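Local coordinates for SCO1/SenC family lipoprotein (Bacillus anthracis, PDB 4HDE), which probably serves, like other SCO1/SenC proteins of thioredoxin fold, as a membrane-anchored copper-handling factor in the assembly of cytochrome c oxidase, at residues A37-T42 with S136-D141; A53-L58 with V69-F74. One frame throughout, in Å; residues are numbered along the deposited sequence.

Both interactions belong to the central five-stranded sheet of a thioredoxin-like fold, their centres about 8 Å apart. Interaction 1 pairs strand 35-40 with the antiparallel strand 136-140; interaction 2 sets helix 48-64, which follows strand 35-40 in the chain, against strand 70-75 on the other flank of that strand. Asp38 joins them: its OD1 accepts a hydrogen bond of 2.8 Å from Ser73 OG, and its CG is 3.5 Å from Met55 CE. Phe137 CZ approaches Met55 N to 3.6 Å, so side chains of interaction 1 also pack against the helix of interaction 2. That helix begins at Cys48, which the side chain of Met40 in strand 35-40 touches.

Interaction 1 of 2, residues A37-T42 with S136-D141; sequences ADFMFT and SFYLID
At the heart of the mixed sheet, strand 37-40 runs antiparallel to strand 136-140, and Ala37 and Tyr138 form a hydrogen-bonded pair. Ala37 N donates to Tyr138 O at 2.8 Å, and Tyr138 N returns the bond to Ala37 O at 2.9 Å. The same Ala37 O also receives a CA-H...O contact from Phe137. Further along, the ladder is carried by a water: it accepts from Phe39 N and donates to Ser136 O (2.7 Å), bridging the strands where direct pairing has ceased. In the thioredoxin-like sheet this is the junction between the parallel strands 100-103, 70-75 and 35-40 and the antiparallel pair 136-140 and 146-151. On the face bearing Ala37 and Tyr138, Ala37 CB meets the CD1 tip of Ile140 at 3.8 Å, while CE2 of Tyr138 comes to the edge of the Phe39 ring; Phe119 packs edge-to-face on both of these rings. On the opposite face of the sheet, the side chains of Asp38 and Phe137 run next to one another in the same sense, with carboxylate and ring planes 69° apart. Asp38 CB lies 3.7 Å from Phe137 CD1. With chi1 at 72°, the Asp38 carboxylate is placed so that OD2 lies 3.6 Å from Phe137 CE1 while OD1 is left to Ser73 of strand 70-75.

Interaction 2 of 2, residues A53-L58 with V69-F74; sequences ANMAKL and VQFVSF
Helix 53-58 lies over strand 70-74 with the two axes 10.3 Å apart at their closest and their N-to-C directions at 170°, nearly antiparallel. The backbones come nearest at Met55 and Phe71, whose CA atoms are 8.1 Å apart, and side chains fill the interval between them. Met55, a selenomethionine here, and Leu58 point from the helix toward the strand, and Phe71 and Ser73 from the strand toward the helix. With CG anti to the backbone N (chi1 -175°), the Met55 chain extends toward the sheet and then bends at its last torsion. It and the Phe71 side chain pass each other, each heading for the other's backbone: Met55 CG touches ring atom CD1 of Phe71 at 3.7 Å, and the selenium lies 5.2 Å from the ring centroid, 68° off the normal. This is an oblique Met-aromatic contact, with selenium in place of sulfur. The same selenium lies 3.8 Å from Ser73 OG, a hydroxyl that Trp100 NE1 grips as well as Asp38, so that it is tied to both strands flanking its own. One turn further along the helix, Leu58 brings CD2 in the ring plane to the edge of Phe71, 3.8 Å from CE1; CG stands almost as near to that carbon. The ring of Phe71 is thus met at CD1 by Met55 and at CE1 by Leu58. Leu58 also touches Ile161 of helix 158-169, which extends the apolar layer on this side of the sheet. Strand 35-40, helix 48-64 and strand 70-75 together make a beta-alpha-beta crossover, in which the helix returns antiparallel to the two parallel strands it connects, a hallmark of the thioredoxin-like fold.

Interaction 1 of 2, residues A37-T42 with S136-D141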
loop_
_atom_site.group_PDB
_atom_site.type_symbol
_atom_site.label_atom_id
_atom_site.label_comp_id
_atom_site.label_asym_id
_atom_site.label_seq_id
_atom_site.Cartn_x
_atom_site.Cartn_y
_atom_site.Cartn_z
ATOM N N ALA A 37 1.830 -0.751 2.990
ATOM C CA ALA A 37 0.610 -0.366 2.275
ATOM C C ALA A 37 0.611 1.117 1.889
ATOM O O ALA A 37 1.106 1.974 2.635
ATOM C CB ALA A 37 -0.605 -0.665 3.126
ATOM N N ASP A 38 0.050 1.411 0.718
ATOM C CA ASP A 38 -0.358 2.768 0.399
ATOM C C ASP A 38 -1.714 2.779 -0.314
ATOM O O ASP A 38 -2.258 1.720 -0.648
ATOM C CB ASP A 38 0.742 3.537 -0.361
ATOM C CG ASP A 38 0.929 3.074 -1.797
ATOM O OD1 ASP A 38 0.409 2.014 -2.183
ATOM O OD2 ASP A 38 1.642 3.784 -2.562
ATOM N N PHE A 39 -2.239 3.984 -0.520
ATOM C CA PHE A 39 -3.511 4.229 -1.207
ATOM C C PHE A 39 -3.240 5.121 -2.407
ATOM O O PHE A 39 -2.519 6.109 -2.293
ATOM C CB PHE A 39 -4.505 4.896 -0.254
ATOM C CG PHE A 39 -4.983 3.987 0.839
ATOM C CD1 PHE A 39 -6.175 3.297 0.704
ATOM C CD2 PHE A 39 -4.240 3.807 1.999
ATOM C CE1 PHE A 39 -6.627 2.442 1.704
ATOM C CE2 PHE A 39 -4.690 2.951 3.004
ATOM C CZ PHE A 39 -5.884 2.268 2.850
HETATM N N MSE A 40 -3.819 4.784 -3.550
HETATM C CA MSE A 40 -3.556 5.520 -4.783
HETATM C C MSE A 40 -4.655 5.273 -5.803
HETATM O O MSE A 40 -5.597 4.535 -5.546
HETATM C CB MSE A 40 -2.213 5.094 -5.366
HETATM C CG MSE A 40 -2.041 3.585 -5.457
HETATM SE SE MSE A 40 -1.100 3.035 -7.062
HETATM C CE MSE A 40 -2.572 3.160 -8.327
ATOM N N PHE A 41 -4.558 5.931 -6.951
ATOM C CA PHE A 41 -5.479 5.659 -8.052
ATOM C C PHE A 41 -4.801 5.962 -9.372
ATOM O O PHE A 41 -3.930 6.824 -9.438
ATOM C CB PHE A 41 -6.841 6.369 -7.892
ATOM C CG PHE A 41 -6.791 7.874 -7.975
ATOM C CD1 PHE A 41 -7.365 8.548 -9.049
ATOM C CD2 PHE A 41 -6.226 8.614 -6.949
ATOM C CE1 PHE A 41 -7.333 9.937 -9.108
ATOM C CE2 PHE A 41 -6.200 9.999 -7.001
ATOM C CZ PHE A 41 -6.737 10.655 -8.076
ATOM N N THR A 42 -5.177 5.240 -10.421
ATOM C CA THR A 42 -4.416 5.306 -11.668
ATOM C C THR A 42 -4.634 6.583 -12.466
ATOM O O THR A 42 -3.790 6.943 -13.281
ATOM C CB THR A 42 -4.638 4.077 -12.588
ATOM O OG1 THR A 42 -5.931 4.139 -13.196
ATOM C CG2 THR A 42 -4.495 2.780 -11.802
ATOM N N SER A 136 0.486 8.495 2.918
ATOM C CA SER A 136 1.479 7.794 3.737
ATOM C C SER A 136 1.785 6.390 3.227
ATOM O O SER A 136 0.998 5.792 2.486
ATOM C CB SER A 136 0.997 7.677 5.185
ATOM O OG SER A 136 0.833 8.949 5.781
ATOM N N PHE A 137 2.936 5.868 3.641
ATOM C CA PHE A 137 3.218 4.440 3.573
ATOM C C PHE A 137 3.047 3.885 4.992
ATOM O O PHE A 137 3.475 4.515 5.955
ATOM C CB PHE A 137 4.662 4.173 3.135
ATOM C CG PHE A 137 4.982 4.542 1.698
ATOM C CD1 PHE A 137 3.987 4.852 0.768
ATOM C CD2 PHE A 137 6.309 4.530 1.277
ATOM C CE1 PHE A 137 4.325 5.181 -0.547
ATOM C CE2 PHE A 137 6.651 4.853 -0.026
ATOM C CZ PHE A 137 5.665 5.171 -0.939
ATOM N N TYR A 138 2.453 2.707 5.112
ATOM C CA TYR A 138 2.227 2.067 6.403
ATOM C C TYR A 138 2.944 0.735 6.478
ATOM O O TYR A 138 2.833 -0.079 5.565
ATOM C CB TYR A 138 0.730 1.830 6.614
ATOM C CG TYR A 138 -0.094 3.085 6.534
ATOM C CD1 TYR A 138 -0.330 3.861 7.660
ATOM C CD2 TYR A 138 -0.637 3.497 5.330
ATOM C CE1 TYR A 138 -1.094 5.018 7.581
ATOM C CE2 TYR A 138 -1.393 4.649 5.242
ATOM C CZ TYR A 138 -1.615 5.400 6.363
ATOM O OH TYR A 138 -2.376 6.547 6.268
ATOM N N LEU A 139 3.659 0.510 7.573
ATOM C CA LEU A 139 4.349 -0.753 7.809
ATOM C C LEU A 139 3.498 -1.617 8.728
ATOM O O LEU A 139 3.167 -1.206 9.843
ATOM C CB LEU A 139 5.726 -0.509 8.430
ATOM C CG LEU A 139 6.566 -1.747 8.736
ATOM C CD1 LEU A 139 6.938 -2.466 7.456
ATOM C CD2 LEU A 139 7.815 -1.347 9.515
ATOM N N ILE A 140 3.170 -2.817 8.257
ATOM C CA ILE A 140 2.312 -3.752 8.975
ATOM C C ILE A 140 3.129 -4.993 9.331
ATOM O O ILE A 140 3.869 -5.519 8.496
ATOM C CB ILE A 140 1.073 -4.128 8.124
ATOM C CG1 ILE A 140 0.222 -2.884 7.859
ATOM C CG2 ILE A 140 0.210 -5.146 8.823
ATOM C CD1 ILE A 140 0.275 -2.382 6.442
ATOM N N ASP A 141 3.011 -5.450 10.573
ATOM C CA ASP A 141 3.834 -6.576 11.020
ATOM C C ASP A 141 3.180 -7.939 10.758
ATOM O O ASP A 141 2.067 -8.026 10.220
ATOM C CB ASP A 141 4.249 -6.414 12.490
ATOM C CG ASP A 141 3.106 -6.660 13.474
ATOM O OD1 ASP A 141 1.980 -7.027 13.070
ATOM O OD2 ASP A 141 3.367 -6.506 14.689
HETATM O O HOH W 1 -1.402 6.074 1.256
#

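Interaction 2 of 2, residues A53-L58 with V69-F74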
loop_
_atom_site.group_PDB
_atom_site.type_symbol
_atom_site.label_atom_id
_atom_site.label_comp_id
_atom_site.label_asym_id
_atom_site.label_seq_id
_atom_site.Cartn_x
_atom_site.Cartn_y
_atom_site.Cartn_z
ATOM N N ALA A 53 6.705 5.479 -7.576
ATOM C CA ALA A 53 8.147 5.422 -7.802
ATOM C C ALA A 53 8.901 5.302 -6.474
ATOM O O ALA A 53 9.927 4.607 -6.384
ATOM C CB ALA A 53 8.611 6.637 -8.568
ATOM N N ASN A 54 8.417 5.989 -5.444
ATOM C CA ASN A 54 9.056 5.901 -4.133
ATOM C C ASN A 54 8.895 4.505 -3.533
ATOM O O ASN A 54 9.828 3.940 -2.955
ATOM C CB ASN A 54 8.506 6.964 -3.183
ATOM C CG ASN A 54 8.841 8.371 -3.623
ATOM O OD1 ASN A 54 9.760 8.593 -4.412
ATOM N ND2 ASN A 54 8.092 9.339 -3.113
HETATM N N MSE A 55 7.714 3.928 -3.681
HETATM C CA MSE A 55 7.518 2.572 -3.236
HETATM C C MSE A 55 8.416 1.606 -4.014
HETATM O O MSE A 55 8.960 0.666 -3.439
HETATM C CB MSE A 55 6.046 2.177 -3.330
HETATM C CG MSE A 55 5.772 0.787 -2.754
HETATM SE SE MSE A 55 3.897 0.386 -2.410
HETATM C CE MSE A 55 3.735 1.260 -0.668
ATOM N N ALA A 56 8.604 1.845 -5.310
ATOM C CA ALA A 56 9.518 1.014 -6.098
ATOM C C ALA A 56 10.972 1.123 -5.614
ATOM O O ALA A 56 11.714 0.136 -5.619
ATOM C CB ALA A 56 9.414 1.365 -7.566
ATOM N N LYS A 57 11.387 2.314 -5.196
ATOM C CA LYS A 57 12.732 2.488 -4.654
ATOM C C LYS A 57 12.855 1.685 -3.361
ATOM O O LYS A 57 13.853 0.989 -3.149
ATOM C CB LYS A 57 13.029 3.964 -4.407
ATOM C CG LYS A 57 14.431 4.204 -3.855
ATOM C CD LYS A 57 14.843 5.670 -3.956
ATOM C CE LYS A 57 16.150 5.925 -3.214
ATOM N NZ LYS A 57 17.285 5.097 -3.713
ATOM N N LEU A 58 11.829 1.744 -2.519
ATOM C CA LEU A 58 11.800 0.969 -1.288
ATOM C C LEU A 58 11.846 -0.527 -1.578
ATOM O O LEU A 58 12.540 -1.271 -0.891
ATOM C CB LEU A 58 10.553 1.322 -0.472
ATOM C CG LEU A 58 10.377 0.609 0.866
ATOM C CD1 LEU A 58 11.580 0.834 1.765
ATOM C CD2 LEU A 58 9.115 1.119 1.527
ATOM N N VAL A 69 9.676 -8.883 2.197
ATOM C CA VAL A 69 8.506 -8.092 2.542
ATOM C C VAL A 69 7.550 -8.040 1.351
ATOM O O VAL A 69 7.924 -8.367 0.225
ATOM C CB VAL A 69 8.908 -6.666 2.948
ATOM C CG1 VAL A 69 9.841 -6.705 4.166
ATOM C CG2 VAL A 69 9.585 -5.961 1.786
ATOM N N GLN A 70 6.314 -7.621 1.620
ATOM C CA GLN A 70 5.291 -7.457 0.587
ATOM C C GLN A 70 4.884 -5.998 0.471
ATOM O O GLN A 70 4.969 -5.232 1.428
ATOM C CB GLN A 70 4.043 -8.271 0.940
ATOM C CG GLN A 70 4.287 -9.766 1.002
ATOM C CD GLN A 70 4.571 -10.369 -0.355
ATOM O OE1 GLN A 70 3.910 -10.049 -1.349
ATOM N NE2 GLN A 70 5.550 -11.268 -0.406
ATOM N N PHE A 71 4.431 -5.627 -0.723
ATOM C CA PHE A 71 3.915 -4.293 -0.990
ATOM C C PHE A 71 2.492 -4.400 -1.474
ATOM O O PHE A 71 2.164 -5.285 -2.269
ATOM C CB PHE A 71 4.801 -3.583 -2.013
ATOM C CG PHE A 71 6.192 -3.332 -1.502
ATOM C CD1 PHE A 71 6.464 -2.203 -0.764
ATOM C CD2 PHE A 71 7.198 -4.263 -1.698
ATOM C CE1 PHE A 71 7.740 -1.987 -0.252
ATOM C CE2 PHE A 71 8.464 -4.053 -1.193
ATOM C CZ PHE A 71 8.728 -2.924 -0.469
ATOM N N VAL A 72 1.650 -3.506 -0.967
ATOM C CA VAL A 72 0.235 -3.498 -1.319
ATOM C C VAL A 72 -0.205 -2.071 -1.567
ATOM O O VAL A 72 0.008 -1.196 -0.733
ATOM C CB VAL A 72 -0.627 -4.113 -0.195
ATOM C CG1 VAL A 72 -2.122 -4.023 -0.525
ATOM C CG2 VAL A 72 -0.217 -5.560 0.060
ATOM N N SER A 73 -0.819 -1.847 -2.726
ATOM C CA SER A 73 -1.408 -0.547 -3.050
ATOM C C SER A 73 -2.908 -0.718 -3.229
ATOM O O SER A 73 -3.342 -1.480 -4.093
ATOM C CB SER A 73 -0.821 0.006 -4.350
ATOM O OG SER A 73 0.593 0.180 -4.247
ATOM N N PHE A 74 -3.700 -0.009 -2.436
ATOM C CA PHE A 74 -5.155 -0.075 -2.554
ATOM C C PHE A 74 -5.632 1.029 -3.479
ATOM O O PHE A 74 -5.301 2.196 -3.243
ATOM C CB PHE A 74 -5.841 0.138 -1.198
ATOM C CG PHE A 74 -5.482 -0.878 -0.148
ATOM C CD1 PHE A 74 -6.150 -2.092 -0.085
ATOM C CD2 PHE A 74 -4.515 -0.598 0.806
ATOM C CE1 PHE A 74 -5.839 -3.026 0.886
ATOM C CE2 PHE A 74 -4.196 -1.540 1.790
ATOM C CZ PHE A 74 -4.870 -2.750 1.826
#